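Side-chain contacts in toxin FitB (Neisseria gonorrhoeae, PDB 2H1C), which acts as the toxin of a type II toxin-antitoxin system, a PIN-domain protein that pairs with the antitoxin FitA in a promoter-binding tetramer of heterodimers: residues His60-Leu63 and Glu64-Leu68; Leu76-Glu80 and Pro81-Ile85; Val22-Leu25 and Asp26-Leu30; Ala108-Ala111 and Lys112-Leu116. One frame throughout, in Å; residues are numbered along the deposited sequence.

Contact 1: His60-Leu63 and Glu64-Leu68; sequences HERL and EQSIL
His-60 presents one face of its imidazole to Glu-64, whose CG sits 4.0 Å from the ring centroid in a CH-pi contact displaced toward the rim. In the backbone, His-60 O takes the amide N of Glu-64 at 3.0 Å, almost straight at 173°. One residue on, Glu-61 O accepts from Gln-65 N at 2.8 Å, still the ordinary i to i+4 helical bond. At Arg-62 the pattern changes: its O is gripped twice, by Ser-66 N from above the carbonyl plane and by Ile-67 N at 2.9 Å. The Arg-62 side chain turns outward, where NE forms a salt bridge with an acidic side chain of the bound peptide. The widening into a pi-type turn carries over to Leu-63, whose O receives Leu-68 N at 2.9 Å and 176°. The Leu-63 side chain leaves opposite its backbone N (chi1 180°), and CD1 reaches Ile-67 CB at 4.0 Å and Leu-68 CG at 4.1 Å. Leu-63 and Leu-68 also pack on helix 37-48. From that helix Arg-44 pairs with Glu-64 OE2, holding the carboxylate while CG stays on the imidazole face, and the acid's charge is probably largely balanced by the arginine.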
# COMPACT_ATOMS: atom_id res chain seq x y z
N HIS A 60 -15.69 -11.15 -11.66
CA HIS A 60 -14.28 -11.48 -11.59
C HIS A 60 -13.76 -11.61 -13.02
O HIS A 60 -12.73 -11.03 -13.38
CB HIS A 60 -14.07 -12.78 -10.80
CG HIS A 60 -12.67 -13.30 -10.87
ND1 HIS A 60 -12.21 -14.05 -11.94
CD2 HIS A 60 -11.61 -13.13 -10.05
CE1 HIS A 60 -10.92 -14.31 -11.76
NE2 HIS A 60 -10.53 -13.76 -10.63
N GLU A 61 -14.51 -12.33 -13.86
CA GLU A 61 -14.14 -12.53 -15.26
C GLU A 61 -14.05 -11.18 -15.98
O GLU A 61 -13.09 -10.92 -16.69
CB GLU A 61 -15.19 -13.40 -15.97
CG GLU A 61 -15.00 -13.54 -17.48
CD GLU A 61 -13.97 -14.60 -17.86
OE1 GLU A 61 -14.20 -15.79 -17.54
OE2 GLU A 61 -12.95 -14.24 -18.49
N ARG A 62 -15.06 -10.33 -15.79
CA ARG A 62 -15.05 -9.04 -16.46
C ARG A 62 -13.91 -8.14 -15.98
O ARG A 62 -13.28 -7.45 -16.79
CB ARG A 62 -16.39 -8.34 -16.27
CG ARG A 62 -17.50 -9.04 -17.03
CD ARG A 62 -17.24 -9.01 -18.52
NE ARG A 62 -18.34 -9.65 -19.24
CZ ARG A 62 -18.49 -10.96 -19.36
NH1 ARG A 62 -17.60 -11.79 -18.82
NH2 ARG A 62 -19.54 -11.45 -20.00
N LEU A 63 -13.65 -8.15 -14.68
CA LEU A 63 -12.56 -7.32 -14.17
C LEU A 63 -11.22 -7.74 -14.77
O LEU A 63 -10.47 -6.92 -15.32
CB LEU A 63 -12.48 -7.42 -12.64
CG LEU A 63 -11.36 -6.59 -12.00
CD1 LEU A 63 -11.56 -5.10 -12.34
CD2 LEU A 63 -11.37 -6.79 -10.50
N GLU A 64 -10.93 -9.03 -14.67
CA GLU A 64 -9.66 -9.55 -15.15
C GLU A 64 -9.48 -9.57 -16.67
O GLU A 64 -8.40 -9.21 -17.19
CB GLU A 64 -9.44 -10.96 -14.59
CG GLU A 64 -9.43 -11.06 -13.05
CD GLU A 64 -8.38 -10.16 -12.39
OE1 GLU A 64 -7.32 -9.91 -13.01
OE2 GLU A 64 -8.59 -9.73 -11.23
N GLN A 65 -10.52 -9.98 -17.39
CA GLN A 65 -10.43 -10.10 -18.85
C GLN A 65 -10.92 -8.93 -19.69
O GLN A 65 -10.62 -8.87 -20.88
CB GLN A 65 -11.17 -11.36 -19.31
CG GLN A 65 -10.52 -12.67 -18.86
CD GLN A 65 -9.07 -12.79 -19.32
OE1 GLN A 65 -8.14 -12.59 -18.54
NE2 GLN A 65 -8.88 -13.09 -20.61
N SER A 66 -11.67 -8.01 -19.10
CA SER A 66 -12.20 -6.89 -19.87
C SER A 66 -11.80 -5.51 -19.36
O SER A 66 -11.52 -4.60 -20.15
CB SER A 66 -13.73 -6.95 -19.91
OG SER A 66 -14.19 -8.08 -20.63
N ILE A 67 -11.80 -5.35 -18.04
CA ILE A 67 -11.47 -4.04 -17.46
C ILE A 67 -9.98 -3.77 -17.30
O ILE A 67 -9.47 -2.80 -17.86
CB ILE A 67 -12.17 -3.84 -16.09
CG1 ILE A 67 -13.68 -3.84 -16.28
CG2 ILE A 67 -11.74 -2.50 -15.47
CD1 ILE A 67 -14.45 -3.91 -14.97
N LEU A 68 -9.28 -4.62 -16.56
CA LEU A 68 -7.85 -4.40 -16.34
C LEU A 68 -6.99 -4.32 -17.62
O LEU A 68 -6.02 -3.58 -17.65
CB LEU A 68 -7.29 -5.44 -15.36
CG LEU A 68 -7.83 -5.36 -13.92
CD1 LEU A 68 -7.07 -6.37 -13.04
CD2 LEU A 68 -7.66 -3.94 -13.36

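Contact 2: Leu76-Glu80 and Pro81-Ile85; sequences LPFDE and PVAAI
A chi1 of -176° swings the Phe-78 ring away from its own backbone N and lays it against Val-82, while a chi1 of 54° tucks the Asp-79 carboxylate between its own N and carbonyl carbon, facing the start of the helix. Val-82 meets the phenyl ring from one face, with CB above the plane near the rim and CG1 touching CE1 of Phe-78 at 3.5 Å. Farther round the ring, Phe-78 CE2 reaches the methyl CB of Ala-83 at 3.9 Å. Asp-79 is the N-cap of helix 80-94: its OD1 takes the amide N of Val-82 at 3.3 Å and 161°, a long but fairly straight capping bond met nearly end-on. Its main-chain O accepts from Ala-83 N at 2.9 Å, so one residue holds two amides of the first turn by different groups. Pro-81 fits this turn because it has no amide hydrogen to satisfy, and its CD lies 3.4 Å from Glu-80 OE1. Ala-84 N to Glu-80 O, at 3.2 Å, continues the i to i+4 series. Tyr-106 meets the Phe-78 ring edge-to-face, and Val-82 also packs on Ala-109 and Thr-110 of helix 102-114. The second subunit packs on Phe-78 and Ala-83 as well, and Arg-44 of that subunit forms a salt bridge with Glu-80 OE2.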
# COMPACT_ATOMS: atom_id res chain seq x y z
N LEU A 76 0.18 1.47 -11.83
CA LEU A 76 1.36 1.99 -11.13
C LEU A 76 1.67 1.39 -9.78
O LEU A 76 0.84 1.40 -8.88
CB LEU A 76 1.20 3.50 -10.98
CG LEU A 76 0.92 4.25 -12.29
CD1 LEU A 76 0.54 5.70 -11.98
CD2 LEU A 76 2.15 4.18 -13.18
N PRO A 77 2.91 0.89 -9.59
CA PRO A 77 3.21 0.30 -8.28
C PRO A 77 3.52 1.29 -7.16
O PRO A 77 3.83 2.46 -7.41
CB PRO A 77 4.41 -0.61 -8.58
CG PRO A 77 5.16 0.18 -9.62
CD PRO A 77 4.01 0.68 -10.54
N PHE A 78 3.39 0.83 -5.92
CA PHE A 78 3.77 1.66 -4.78
C PHE A 78 5.20 1.14 -4.53
O PHE A 78 5.38 0.07 -3.95
CB PHE A 78 2.89 1.38 -3.54
CG PHE A 78 3.20 2.29 -2.38
CD1 PHE A 78 2.58 3.54 -2.27
CD2 PHE A 78 4.16 1.93 -1.43
CE1 PHE A 78 2.92 4.43 -1.23
CE2 PHE A 78 4.51 2.81 -0.39
CZ PHE A 78 3.90 4.06 -0.29
N ASP A 79 6.19 1.89 -4.99
CA ASP A 79 7.59 1.49 -4.85
C ASP A 79 8.40 2.43 -3.94
O ASP A 79 7.83 3.30 -3.30
CB ASP A 79 8.24 1.41 -6.23
CG ASP A 79 8.08 2.70 -7.02
OD1 ASP A 79 7.73 3.73 -6.41
OD2 ASP A 79 8.31 2.68 -8.25
N GLU A 80 9.71 2.25 -3.90
CA GLU A 80 10.54 3.09 -3.02
C GLU A 80 10.39 4.61 -3.20
O GLU A 80 10.29 5.34 -2.22
CB GLU A 80 12.01 2.67 -3.12
CG GLU A 80 12.94 3.44 -2.20
CD GLU A 80 13.32 4.80 -2.76
OE1 GLU A 80 13.62 4.86 -3.97
OE2 GLU A 80 13.33 5.79 -1.99
N PRO A 81 10.40 5.11 -4.44
CA PRO A 81 10.27 6.55 -4.67
C PRO A 81 8.91 7.07 -4.16
O PRO A 81 8.82 8.17 -3.59
CB PRO A 81 10.39 6.68 -6.19
CG PRO A 81 11.27 5.53 -6.55
CD PRO A 81 10.74 4.41 -5.70
N VAL A 82 7.87 6.29 -4.39
CA VAL A 82 6.52 6.67 -3.94
C VAL A 82 6.47 6.67 -2.41
O VAL A 82 5.78 7.49 -1.80
CB VAL A 82 5.46 5.72 -4.48
CG1 VAL A 82 4.07 6.20 -4.06
CG2 VAL A 82 5.55 5.64 -5.99
N ALA A 83 7.18 5.73 -1.80
CA ALA A 83 7.22 5.66 -0.34
C ALA A 83 7.78 6.96 0.25
O ALA A 83 7.31 7.43 1.28
CB ALA A 83 8.05 4.46 0.12
N ALA A 84 8.79 7.53 -0.40
CA ALA A 84 9.38 8.78 0.08
C ALA A 84 8.36 9.91 0.05
O ALA A 84 8.25 10.70 0.99
CB ALA A 84 10.59 9.17 -0.78
N ILE A 85 7.63 10.01 -1.06
CA ILE A 85 6.60 11.04 -1.21
C ILE A 85 5.48 10.83 -0.19
O ILE A 85 4.96 11.78 0.39
CB ILE A 85 6.05 11.02 -2.65
CG1 ILE A 85 7.19 11.40 -3.60
CG2 ILE A 85 4.85 11.98 -2.78
CD1 ILE A 85 6.89 11.18 -5.07

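Contact 3: Val22-Leu25 and Asp26-Leu30; sequences VAWL and DSLIL
Over one face of the Trp-24 indole lies the branched end of Leu-28. Its CD1 stands 3.9 Å from the centroid of the six-membered ring, only 20° off the normal, a CH-pi contact. The other methyl, CD2, is offset toward the rim and touches CZ2 of Trp-24 at 3.7 Å. Ser-27 OG approaches the five-membered ring obliquely near CD1, and the ring of Phe-134 meets the indole with planes at about 40°. Trp-24 gets there by sending CG opposite its backbone N (chi1 179°), which carries the indole forward along the chain to where Leu-28 comes round.

The backbone beneath is the C-terminal end of helix 19-27. Trp-24 and Leu-25 pack it on Leu-4 of strand 2-4, the middle strand of the parallel sheet at the heart of the PIN domain. Asp-26 N still makes an i to i+4 bond to Val-22 O at 3.0 Å, lying in the carbonyl plane, whereas the corresponding bond from Ser-27 N to Ala-23 O is weak. From there the turn tightens to i to i+3 bonds: Ser-27 N reaches Trp-24 O at 3.1 Å from well above the carbonyl plane, and Leu-28 N reaches Leu-25 O at 3.3 Å in much the same manner. The Ser-27 hydroxyl donates to Trp-24 O as well, with OG at 2.7 Å, so that carbonyl oxygen carries two bonds from one residue. On another side of the helix Val-22 and Asp-26 run side by side, with CG1 of the valine 3.9 Å from OD2 of the aspartate, and Asp-26 OD1 is hydrogen-bonded to the backbone of the bound peptide.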
# COMPACT_ATOMS: atom_id res chain seq x y z
N VAL A 22 -20.18 8.92 -15.48
CA VAL A 22 -20.00 8.05 -16.63
C VAL A 22 -19.59 8.90 -17.84
O VAL A 22 -18.62 8.56 -18.52
CB VAL A 22 -21.28 7.27 -16.93
CG1 VAL A 22 -21.09 6.43 -18.19
CG2 VAL A 22 -21.59 6.36 -15.73
N ALA A 23 -20.31 9.99 -18.10
CA ALA A 23 -19.97 10.87 -19.23
C ALA A 23 -18.55 11.42 -19.14
O ALA A 23 -17.83 11.51 -20.15
CB ALA A 23 -20.98 12.04 -19.33
N TRP A 24 -18.14 11.82 -17.93
CA TRP A 24 -16.79 12.34 -17.77
C TRP A 24 -15.77 11.26 -18.11
O TRP A 24 -14.77 11.53 -18.79
CB TRP A 24 -16.54 12.80 -16.33
CG TRP A 24 -15.14 13.30 -16.14
CD1 TRP A 24 -14.61 14.48 -16.59
CD2 TRP A 24 -14.06 12.60 -15.51
NE1 TRP A 24 -13.27 14.55 -16.28
CE2 TRP A 24 -12.91 13.42 -15.61
CE3 TRP A 24 -13.96 11.36 -14.86
CZ2 TRP A 24 -11.67 13.03 -15.08
CZ3 TRP A 24 -12.73 10.98 -14.34
CH2 TRP A 24 -11.60 11.81 -14.46
N LEU A 25 -16.00 10.05 -17.62
CA LEU A 25 -15.07 8.97 -17.92
C LEU A 25 -14.98 8.76 -19.43
O LEU A 25 -13.91 8.46 -19.96
CB LEU A 25 -15.52 7.69 -17.23
CG LEU A 25 -15.33 7.62 -15.71
CD1 LEU A 25 -16.16 6.46 -15.17
CD2 LEU A 25 -13.85 7.44 -15.36
N ASP A 26 -16.11 8.92 -20.13
CA ASP A 26 -16.14 8.74 -21.59
C ASP A 26 -15.43 9.82 -22.39
O ASP A 26 -15.15 9.63 -23.57
CB ASP A 26 -17.59 8.67 -22.09
CG ASP A 26 -18.24 7.35 -21.76
OD1 ASP A 26 -17.51 6.35 -21.61
OD2 ASP A 26 -19.49 7.32 -21.68
N SER A 27 -15.13 10.95 -21.77
CA SER A 27 -14.45 12.03 -22.46
C SER A 27 -12.93 11.89 -22.37
O SER A 27 -12.19 12.61 -23.04
CB SER A 27 -14.86 13.38 -21.87
OG SER A 27 -14.34 13.56 -20.56
N LEU A 28 -12.47 10.96 -21.54
CA LEU A 28 -11.03 10.78 -21.36
C LEU A 28 -10.34 9.97 -22.44
O LEU A 28 -10.96 9.10 -23.06
CB LEU A 28 -10.76 10.11 -20.00
CG LEU A 28 -11.37 10.75 -18.76
CD1 LEU A 28 -11.03 9.87 -17.55
CD2 LEU A 28 -10.85 12.16 -18.57
N ILE A 29 -9.06 10.26 -22.68
CA ILE A 29 -8.29 9.48 -23.65
C ILE A 29 -7.70 8.36 -22.79
O ILE A 29 -6.97 8.63 -21.84
CB ILE A 29 -7.14 10.29 -24.27
CG1 ILE A 29 -7.69 11.32 -25.25
CG2 ILE A 29 -6.18 9.36 -25.01
CD1 ILE A 29 -8.43 12.44 -24.58
N LEU A 30 -8.04 7.12 -23.12
CA LEU A 30 -7.60 5.96 -22.33
C LEU A 30 -6.12 5.91 -21.95
O LEU A 30 -5.77 5.62 -20.80
CB LEU A 30 -7.97 4.67 -23.05
CG LEU A 30 -7.78 3.36 -22.30
CD1 LEU A 30 -8.55 3.39 -21.00
CD2 LEU A 30 -8.24 2.20 -23.18

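Contact 4: Ala108-Ala111 and Lys112-Leu116; sequences AATA and KQHSL
Lys-112 N bonds to Ala-108 O at 2.9 Å and Gln-113 N to Ala-109 O at 3.0 Å, both ordinary i to i+4 helical bonds. His-114 N continues the series to Thr-110 O at 3.1 Å and adds a weak bond to Ala-111 O. That last oxygen is also met by Leu-116 N at 2.8 Å and 175°, the i to i+5 (6→1) bond of a Schellman motif. Ser-115 takes the positive phi of 60° that turns the chain back, and its N returns a weak bond to Lys-112 O.

Apolar contact follows the same turn: the methyl CB of Ala-111 meets Leu-116 CB at 4.2 Å, and both side chains also touch Leu-3 of strand 2-4. His-114 turns instead to Thr-110, its chi1 of -66° directing the imidazole back along the helix. The ring brings CD2 to 3.2 Å from Thr-110 O, which lies at its edge near the plane, and CD2 also rests 4.0 Å from Thr-110 CG2.

Among polar side chains, Thr-110 OG1 is hydrogen-bonded to Tyr-106 O, and Lys-112 NZ to Ala-129 O. Ala-111 O thus takes a short, straight bond from Leu-116 N and a weak one from His-114 N, which closes the helix and sets Leu-116 against Leu-3 just before strand 117-119.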
# COMPACT_ATOMS: atom_id res chain seq x y z
N ALA A 108 -2.41 9.30 -3.22
CA ALA A 108 -1.92 10.65 -3.44
C ALA A 108 -0.43 10.68 -3.77
O ALA A 108 -0.00 11.41 -4.67
CB ALA A 108 -2.21 11.52 -2.22
N ALA A 109 0.37 9.86 -3.08
CA ALA A 109 1.81 9.81 -3.34
C ALA A 109 2.11 9.27 -4.75
O ALA A 109 3.04 9.72 -5.41
CB ALA A 109 2.52 8.95 -2.27
N THR A 110 1.32 8.30 -5.19
CA THR A 110 1.50 7.73 -6.53
C THR A 110 1.24 8.81 -7.57
O THR A 110 2.02 8.99 -8.50
CB THR A 110 0.55 6.52 -6.76
OG1 THR A 110 0.84 5.48 -5.81
CG2 THR A 110 0.71 5.98 -8.20
N ALA A 111 0.16 9.57 -7.38
CA ALA A 111 -0.19 10.63 -8.31
C ALA A 111 0.88 11.73 -8.35
O ALA A 111 1.28 12.17 -9.42
CB ALA A 111 -1.54 11.23 -7.93
N LYS A 112 1.36 12.15 -7.18
CA LYS A 112 2.37 13.20 -7.14
C LYS A 112 3.66 12.74 -7.83
O LYS A 112 4.28 13.49 -8.58
CB LYS A 112 2.66 13.61 -5.69
CG LYS A 112 3.79 14.63 -5.55
CD LYS A 112 3.83 15.27 -4.16
CE LYS A 112 2.70 16.27 -3.97
NZ LYS A 112 2.80 17.04 -2.69
N GLN A 113 4.05 11.49 -7.57
CA GLN A 113 5.26 10.93 -8.15
C GLN A 113 5.21 10.91 -9.68
O GLN A 113 6.24 11.12 -10.34
CB GLN A 113 5.47 9.51 -7.61
CG GLN A 113 6.90 9.02 -7.64
CD GLN A 113 7.31 8.53 -8.99
OE1 GLN A 113 6.59 7.76 -9.62
NE2 GLN A 113 8.49 8.94 -9.44
N HIS A 114 4.02 10.69 -10.23
CA HIS A 114 3.83 10.62 -11.69
C HIS A 114 3.19 11.85 -12.32
O HIS A 114 2.83 11.82 -13.50
CB HIS A 114 2.99 9.39 -12.03
CG HIS A 114 3.67 8.10 -11.73
ND1 HIS A 114 4.64 7.56 -12.54
CD2 HIS A 114 3.54 7.24 -10.68
CE1 HIS A 114 5.08 6.44 -12.02
NE2 HIS A 114 4.43 6.22 -10.88
N SER A 115 3.03 12.91 -11.54
CA SER A 115 2.44 14.16 -12.01
C SER A 115 1.02 13.98 -12.53
O SER A 115 0.66 14.53 -13.57
CB SER A 115 3.31 14.77 -13.11
OG SER A 115 4.59 15.08 -12.61
N LEU A 116 0.22 13.21 -11.80
CA LEU A 116 -1.15 12.96 -12.22
C LEU A 116 -2.17 13.68 -11.36
O LEU A 116 -1.90 14.01 -10.21
CB LEU A 116 -1.45 11.47 -12.10
CG LEU A 116 -0.39 10.59 -12.76
CD1 LEU A 116 -0.69 9.11 -12.45
CD2 LEU A 116 -0.39 10.82 -14.25

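Along the chain the order is contact 3, contact 1, contact 2, contact 4, all within one PIN domain built round a parallel sheet. Contacts 2 and 4 are neighbours, centres about 9 Å apart, where the successive helices 80-94 and 102-114 pack together: Ile-85 CD1 lies 3.4 Å from Gln-113 CG. Each also supplies a residue, Leu-76 and Thr-110, to one magnesium site. Contact 1, near the end of helix 53-67, and contact 3, ending helix 19-27, stand apart from this pair, their centres about 19 Å from each other. Among these four sites the bound peptide is met at contacts 1 and 3, and the second subunit at contact 2.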